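Long-range contact in variant surface glycoprotein MITat 1.13 (Trypanosoma brucei, PDB 6Z8H), which probably forms, as a GPI-anchored glycoprotein, the dense surface coat by which the parasite evades the host immune response through antigenic variation: residues K68-M80 and K339-K351. Numbering follows the deposited sequence.
Sequences KLVTAALAAVPTM and KTWKDIGSTRIPK
The indole of W341 meets K68 at its edge, where CB of the lysine lies close to the ring plane, 3.8 Å from CZ3. One face of the ring is taken by a residue of its own helix, I344, whose CD1 sits over the centre. L69 reaches the benzo end obliquely, its CG 3.7 Å from CH2 of W341, while its CD2 branch touches CD1 of I344 at 3.6 Å. This leucine thus bridges the tryptophan and the isoleucine packed on it, and it also packs on L87, L88 and A91 of helix 78-129.

The isoleucine divides its work between two branches. Its CG2, anti to the backbone N, turns to A72 CB (3.8 Å), whereas CG1 runs on to the CD1 that covers the indole. The single methyl of A72 lets the backbones come close, with the CA atoms of A72 and I344 6.0 Å apart. Further along, A75 CB is met by CG2 of I349 at 3.7 Å and by CG2 of T347. The hydroxyl of T347 turns back to its own helix end, where the carbonyl oxygens of D343 and I344 both lie within reach of its single proton. After the chain reverses, M80 lays CE against D343 CB at 3.7 Å; the bends at chi2 (-55°) and chi3 (-58°) fold its end back so that SD and CE both lie by that carbon.

The principle illustrated is apolar packing of a crossing helix and its following strand on a long hairpin. Helix 336-345 crosses helix 34-75 near its turn, at 70° between the local segments, and helices 34-75 and 78-129 together form the antiparallel coiled-coil hairpin characteristic of VSG N-terminal domains.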
ATOM      1  N   LYS A  68     -20.301 -15.362  16.189  1.00 24.34           N
ATOM      2  CA  LYS A  68     -20.341 -16.608  16.996  1.00 26.98           C
ATOM      3  C   LYS A  68     -21.186 -16.357  18.252  1.00 24.52           C
ATOM      4  O   LYS A  68     -21.946 -17.266  18.635  1.00 23.62           O
ATOM      5  CB  LYS A  68     -18.921 -17.052  17.363  1.00 27.15           C
ATOM      6  CG  LYS A  68     -18.263 -18.001  16.370  1.00 28.81           C
ATOM      7  CD  LYS A  68     -17.259 -18.942  17.000  1.00 31.49           C
ATOM      8  CE  LYS A  68     -15.900 -18.889  16.335  1.00 36.24           C
ATOM      9  NZ  LYS A  68     -14.915 -19.749  17.032  1.00 36.23           N
ATOM     10  N   LEU A  69     -21.057 -15.172  18.860  1.00 22.34           N
ATOM     11  CA  LEU A  69     -21.783 -14.814  20.081  1.00 21.89           C
ATOM     12  C   LEU A  69     -23.266 -14.628  19.780  1.00 22.25           C
ATOM     13  O   LEU A  69     -24.122 -15.096  20.530  1.00 23.69           O
ATOM     14  CB  LEU A  69     -21.226 -13.536  20.706  1.00 22.66           C
ATOM     15  CG  LEU A  69     -19.872 -13.621  21.415  1.00 24.06           C
ATOM     16  CD1 LEU A  69     -19.409 -12.243  21.815  1.00 24.32           C
ATOM     17  CD2 LEU A  69     -20.037 -14.510  22.635  1.00 25.05           C
ATOM     18  N   VAL A  70     -23.600 -13.905  18.705  1.00 21.99           N
ATOM     19  CA  VAL A  70     -25.012 -13.676  18.398  1.00 22.05           C
ATOM     20  C   VAL A  70     -25.703 -14.996  18.106  1.00 21.74           C
ATOM     21  O   VAL A  70     -26.807 -15.273  18.606  1.00 22.33           O
ATOM     22  CB  VAL A  70     -25.165 -12.675  17.241  1.00 23.06           C
ATOM     23  CG1 VAL A  70     -26.614 -12.580  16.805  1.00 24.06           C
ATOM     24  CG2 VAL A  70     -24.633 -11.326  17.639  1.00 24.36           C
ATOM     25  N   THR A  71     -25.074 -15.822  17.272  1.00 20.85           N
ATOM     26  CA  THR A  71     -25.670 -17.093  16.892  1.00 22.46           C
ATOM     27  C   THR A  71     -25.856 -17.989  18.104  1.00 23.16           C
ATOM     28  O   THR A  71     -26.925 -18.563  18.312  1.00 23.45           O
ATOM     29  CB  THR A  71     -24.792 -17.778  15.847  1.00 22.77           C
ATOM     30  OG1 THR A  71     -24.556 -16.900  14.723  1.00 23.34           O
ATOM     31  CG2 THR A  71     -25.409 -19.069  15.364  1.00 23.92           C
ATOM     32  N   ALA A  72     -24.834 -18.097  18.942  1.00 23.05           N
ATOM     33  CA  ALA A  72     -24.944 -18.922  20.139  1.00 23.37           C
ATOM     34  C   ALA A  72     -25.978 -18.369  21.112  1.00 23.55           C
ATOM     35  O   ALA A  72     -26.695 -19.135  21.757  1.00 25.00           O
ATOM     36  CB  ALA A  72     -23.562 -19.017  20.801  1.00 23.53           C
ATOM     37  N   ALA A  73     -26.016 -17.045  21.290  1.00 21.92           N
ATOM     38  CA  ALA A  73     -26.983 -16.454  22.192  1.00 23.46           C
ATOM     39  C   ALA A  73     -28.393 -16.796  21.770  1.00 24.49           C
ATOM     40  O   ALA A  73     -29.255 -16.970  22.624  1.00 25.33           O
ATOM     41  CB  ALA A  73     -26.808 -14.944  22.220  1.00 24.05           C
ATOM     42  N   LEU A  74     -28.657 -16.942  20.483  1.00 24.15           N
ATOM     43  CA  LEU A  74     -30.010 -17.273  20.035  1.00 25.45           C
ATOM     44  C   LEU A  74     -30.307 -18.751  20.213  1.00 26.65           C
ATOM     45  O   LEU A  74     -31.425 -19.117  20.601  1.00 29.05           O
ATOM     46  CB  LEU A  74     -30.134 -16.939  18.551  1.00 27.20           C
ATOM     47  CG  LEU A  74     -31.446 -16.382  18.049  1.00 32.42           C
ATOM     48  CD1 LEU A  74     -31.521 -14.922  18.540  1.00 34.31           C
ATOM     49  CD2 LEU A  74     -31.517 -16.480  16.547  1.00 32.53           C
ATOM     50  N   ALA A  75     -29.313 -19.600  19.959  1.00 26.13           N
ATOM     51  CA  ALA A  75     -29.527 -21.041  19.925  1.00 27.55           C
ATOM     52  C   ALA A  75     -29.380 -21.744  21.268  1.00 27.14           C
ATOM     53  O   ALA A  75     -29.980 -22.801  21.448  1.00 28.84           O
ATOM     54  CB  ALA A  75     -28.530 -21.679  18.959  1.00 27.57           C
ATOM     55  N   ALA A  76     -28.548 -21.242  22.180  1.00 26.91           N
ATOM     56  CA  ALA A  76     -28.216 -21.991  23.388  1.00 26.67           C
ATOM     57  C   ALA A  76     -29.380 -22.051  24.376  1.00 26.92           C
ATOM     58  O   ALA A  76     -30.332 -21.265  24.320  1.00 28.38           O
ATOM     59  CB  ALA A  76     -27.016 -21.348  24.075  1.00 28.39           C
ATOM     60  N   VAL A  77     -29.276 -23.007  25.300  1.00 27.86           N
ATOM     61  CA  VAL A  77     -30.248 -23.165  26.378  1.00 29.59           C
ATOM     62  C   VAL A  77     -30.066 -22.024  27.377  1.00 29.02           C
ATOM     63  O   VAL A  77     -28.973 -21.442  27.485  1.00 28.96           O
ATOM     64  CB  VAL A  77     -30.140 -24.537  27.073  1.00 31.15           C
ATOM     65  CG1 VAL A  77     -30.331 -25.685  26.103  1.00 32.83           C
ATOM     66  CG2 VAL A  77     -28.819 -24.666  27.822  1.00 31.10           C
ATOM     67  N   PRO A  78     -31.092 -21.704  28.170  1.00 29.46           N
ATOM     68  CA  PRO A  78     -31.010 -20.497  29.011  1.00 29.82           C
ATOM     69  C   PRO A  78     -29.809 -20.431  29.943  1.00 29.13           C
ATOM     70  O   PRO A  78     -29.284 -19.337  30.156  1.00 29.05           O
ATOM     71  CB  PRO A  78     -32.329 -20.535  29.801  1.00 31.12           C
ATOM     72  CG  PRO A  78     -33.272 -21.197  28.868  1.00 32.12           C
ATOM     73  CD  PRO A  78     -32.460 -22.246  28.123  1.00 30.36           C
ATOM     74  N   THR A  79     -29.413 -21.546  30.568  1.00 29.67           N
ATOM     75  CA  THR A  79     -28.255 -21.498  31.452  1.00 30.60           C
ATOM     76  C   THR A  79     -27.022 -21.019  30.704  1.00 30.28           C
ATOM     77  O   THR A  79     -26.184 -20.316  31.281  1.00 31.00           O
ATOM     78  CB  THR A  79     -27.999 -22.860  32.103  1.00 32.17           C
ATOM     79  OG1 THR A  79     -27.864 -23.869  31.094  1.00 35.80           O
ATOM     80  CG2 THR A  79     -29.129 -23.208  33.053  1.00 32.08           C
ATOM     81  N   MET A  80     -26.890 -21.388  29.418  1.00 29.34           N
ATOM     82  CA  MET A  80     -25.752 -20.941  28.619  1.00 28.79           C
ATOM     83  C   MET A  80     -26.007 -19.550  28.058  1.00 25.78           C
ATOM     84  O   MET A  80     -25.096 -18.711  28.019  1.00 26.57           O
ATOM     85  CB  MET A  80     -25.480 -21.932  27.486  1.00 33.71           C
ATOM     86  CG  MET A  80     -24.394 -22.975  27.785  1.00 38.28           C
ATOM     87  SD  MET A  80     -22.782 -22.326  28.296  1.00 41.05           S
ATOM     88  CE  MET A  80     -22.348 -21.293  26.932  1.00 41.78           C
ATOM     89  N   LYS A 339     -13.168 -22.794  28.645  1.00 33.73           N
ATOM     90  CA  LYS A 339     -14.504 -23.356  28.841  1.00 33.83           C
ATOM     91  C   LYS A 339     -15.571 -22.513  28.136  1.00 33.36           C
ATOM     92  O   LYS A 339     -16.337 -23.030  27.312  1.00 34.50           O
ATOM     93  CB  LYS A 339     -14.826 -23.504  30.337  1.00 35.45           C
ATOM     94  CG  LYS A 339     -13.873 -24.421  31.073  1.00 39.10           C
ATOM     95  CD  LYS A 339     -14.231 -25.898  30.914  1.00 42.73           C
ATOM     96  CE  LYS A 339     -14.182 -26.610  32.270  1.00 44.83           C
ATOM     97  NZ  LYS A 339     -14.304 -28.097  32.166  1.00 46.48           N
ATOM     98  N   THR A 340     -15.617 -21.203  28.404  1.00 31.19           N
ATOM     99  CA  THR A 340     -16.747 -20.422  27.900  1.00 29.83           C
ATOM    100  C   THR A 340     -16.776 -20.426  26.377  1.00 29.28           C
ATOM    101  O   THR A 340     -17.810 -20.683  25.767  1.00 29.14           O
ATOM    102  CB  THR A 340     -16.711 -18.978  28.405  1.00 30.48           C
ATOM    103  OG1 THR A 340     -16.376 -18.953  29.791  1.00 30.12           O
ATOM    104  CG2 THR A 340     -18.067 -18.312  28.213  1.00 31.77           C
ATOM    105  N   TRP A 341     -15.655 -20.106  25.744  1.00 28.56           N
ATOM    106  CA  TRP A 341     -15.634 -20.084  24.286  1.00 28.74           C
ATOM    107  C   TRP A 341     -15.709 -21.482  23.689  1.00 30.44           C
ATOM    108  O   TRP A 341     -16.215 -21.651  22.572  1.00 29.76           O
ATOM    109  CB  TRP A 341     -14.420 -19.302  23.772  1.00 28.15           C
ATOM    110  CG  TRP A 341     -14.766 -17.860  23.578  1.00 27.67           C
ATOM    111  CD1 TRP A 341     -14.485 -16.823  24.414  1.00 27.92           C
ATOM    112  CD2 TRP A 341     -15.542 -17.315  22.509  1.00 26.85           C
ATOM    113  NE1 TRP A 341     -15.029 -15.657  23.919  1.00 28.45           N
ATOM    114  CE2 TRP A 341     -15.666 -15.930  22.737  1.00 26.93           C
ATOM    115  CE3 TRP A 341     -16.124 -17.859  21.370  1.00 27.73           C
ATOM    116  CZ2 TRP A 341     -16.367 -15.087  21.867  1.00 26.35           C
ATOM    117  CZ3 TRP A 341     -16.812 -17.023  20.512  1.00 27.38           C
ATOM    118  CH2 TRP A 341     -16.907 -15.650  20.751  1.00 27.73           C
ATOM    119  N   LYS A 342     -15.242 -22.475  24.414  1.00 31.99           N
ATOM    120  CA  LYS A 342     -15.400 -23.861  23.970  1.00 33.48           C
ATOM    121  C   LYS A 342     -16.904 -24.174  23.989  1.00 31.97           C
ATOM    122  O   LYS A 342     -17.351 -24.752  23.044  1.00 31.69           O
ATOM    123  CB  LYS A 342     -14.543 -24.800  24.820  1.00 35.99           C
ATOM    124  CG  LYS A 342     -13.092 -24.868  24.380  1.00 38.03           C
ATOM    125  CD  LYS A 342     -12.950 -25.280  22.926  1.00 39.24           C
ATOM    126  CE  LYS A 342     -11.546 -25.663  22.516  1.00 41.50           C
ATOM    127  NZ  LYS A 342     -11.371 -25.662  21.043  1.00 42.78           N
ATOM    128  N   ASP A 343     -17.630 -23.828  25.054  1.00 31.46           N
ATOM    129  CA  ASP A 343     -19.058 -24.107  25.119  1.00 30.46           C
ATOM    130  C   ASP A 343     -19.817 -23.328  24.046  1.00 29.16           C
ATOM    131  O   ASP A 343     -20.795 -23.829  23.476  1.00 28.75           O
ATOM    132  CB  ASP A 343     -19.579 -23.770  26.514  1.00 32.32           C
ATOM    133  CG  ASP A 343     -19.058 -24.715  27.576  1.00 34.15           C
ATOM    134  OD1 ASP A 343     -18.458 -25.753  27.214  1.00 34.41           O
ATOM    135  OD2 ASP A 343     -19.233 -24.412  28.772  1.00 35.31           O
ATOM    136  N   ILE A 344     -19.400 -22.085  23.777  1.00 27.82           N
ATOM    137  CA  ILE A 344     -20.029 -21.307  22.710  1.00 28.09           C
ATOM    138  C   ILE A 344     -19.905 -22.039  21.379  1.00 28.11           C
ATOM    139  O   ILE A 344     -20.880 -22.181  20.632  1.00 28.63           O
ATOM    140  CB  ILE A 344     -19.419 -19.894  22.636  1.00 28.94           C
ATOM    141  CG1 ILE A 344     -19.870 -19.052  23.830  1.00 29.99           C
ATOM    142  CG2 ILE A 344     -19.801 -19.196  21.331  1.00 29.84           C
ATOM    143  CD1 ILE A 344     -19.102 -17.746  23.973  1.00 30.60           C
ATOM    144  N   GLY A 345     -18.704 -22.527  21.076  1.00 29.35           N
ATOM    145  CA  GLY A 345     -18.460 -23.221  19.825  1.00 30.04           C
ATOM    146  C   GLY A 345     -19.159 -24.559  19.690  1.00 30.23           C
ATOM    147  O   GLY A 345     -19.379 -25.018  18.566  1.00 31.41           O
ATOM    148  N   SER A 346     -19.503 -25.196  20.800  1.00 30.97           N
ATOM    149  CA  SER A 346     -20.196 -26.478  20.788  1.00 31.52           C
ATOM    150  C   SER A 346     -21.712 -26.320  20.733  1.00 30.48           C
ATOM    151  O   SER A 346     -22.438 -27.319  20.711  1.00 30.52           O
ATOM    152  CB  SER A 346     -19.829 -27.284  22.037  1.00 33.82           C
ATOM    153  OG  SER A 346     -20.406 -26.708  23.190  1.00 36.07           O
ATOM    154  N   THR A 347     -22.213 -25.093  20.753  1.00 28.87           N
ATOM    155  CA  THR A 347     -23.648 -24.878  20.663  1.00 28.62           C
ATOM    156  C   THR A 347     -24.181 -25.437  19.345  1.00 28.84           C
ATOM    157  O   THR A 347     -23.657 -25.135  18.276  1.00 28.06           O
ATOM    158  CB  THR A 347     -23.942 -23.383  20.743  1.00 29.47           C
ATOM    159  OG1 THR A 347     -23.421 -22.845  21.961  1.00 32.77           O
ATOM    160  CG2 THR A 347     -25.433 -23.135  20.719  1.00 28.80           C
ATOM    161  N   ARG A 348     -25.219 -26.267  19.428  1.00 30.30           N
ATOM    162  CA  ARG A 348     -25.816 -26.879  18.249  1.00 30.99           C
ATOM    163  C   ARG A 348     -26.813 -25.916  17.611  1.00 29.93           C
ATOM    164  O   ARG A 348     -27.563 -25.220  18.305  1.00 29.71           O
ATOM    165  CB  ARG A 348     -26.488 -28.204  18.623  1.00 33.60           C
ATOM    166  CG  ARG A 348     -25.513 -29.224  19.203  1.00 36.67           C
ATOM    167  CD  ARG A 348     -26.132 -30.613  19.337  1.00 39.83           C
ATOM    168  NE  ARG A 348     -26.401 -31.211  18.030  1.00 42.55           N
ATOM    169  CZ  ARG A 348     -25.486 -31.819  17.274  1.00 44.39           C
ATOM    170  NH1 ARG A 348     -24.228 -31.929  17.689  1.00 45.56           N
ATOM    171  NH2 ARG A 348     -25.828 -32.320  16.095  1.00 44.59           N
ATOM    172  N   ILE A 349     -26.779 -25.856  16.286  1.00 27.69           N
ATOM    173  CA  ILE A 349     -27.566 -24.909  15.495  1.00 27.53           C
ATOM    174  C   ILE A 349     -28.108 -25.631  14.277  1.00 26.42           C
ATOM    175  O   ILE A 349     -27.595 -26.688  13.889  1.00 27.97           O
ATOM    176  CB  ILE A 349     -26.734 -23.696  15.043  1.00 26.59           C
ATOM    177  CG1 ILE A 349     -25.494 -24.142  14.262  1.00 26.25           C
ATOM    178  CG2 ILE A 349     -26.319 -22.861  16.262  1.00 27.54           C
ATOM    179  CD1 ILE A 349     -24.756 -22.996  13.575  1.00 25.93           C
ATOM    180  N   PRO A 350     -29.161 -25.091  13.662  1.00 27.29           N
ATOM    181  CA  PRO A 350     -29.718 -25.725  12.456  1.00 28.40           C
ATOM    182  C   PRO A 350     -28.751 -25.669  11.282  1.00 28.70           C
ATOM    183  O   PRO A 350     -28.009 -24.701  11.109  1.00 28.65           O
ATOM    184  CB  PRO A 350     -30.979 -24.903  12.156  1.00 27.52           C
ATOM    185  CG  PRO A 350     -31.241 -24.109  13.354  1.00 28.16           C
ATOM    186  CD  PRO A 350     -29.945 -23.931  14.105  1.00 27.04           C
ATOM    187  N   LYS A 351     -28.829 -26.699  10.429  1.00 30.03           N
ATOM    188  CA  LYS A 351     -28.043 -26.825   9.204  1.00 31.41           C
ATOM    189  C   LYS A 351     -28.952 -27.241   8.052  1.00 29.87           C
ATOM    190  O   LYS A 351     -29.745 -28.180   8.191  1.00 29.77           O
ATOM    191  CB  LYS A 351     -26.967 -27.903   9.393  1.00 32.56           C
ATOM    192  CG  LYS A 351     -26.090 -28.136   8.177  1.00 36.55           C
ATOM    193  CD  LYS A 351     -25.056 -29.237   8.398  1.00 39.50           C
ATOM    194  CE  LYS A 351     -25.628 -30.630   8.195  1.00 41.68           C
ATOM    195  NZ  LYS A 351     -24.536 -31.651   8.094  1.00 43.26           N
TER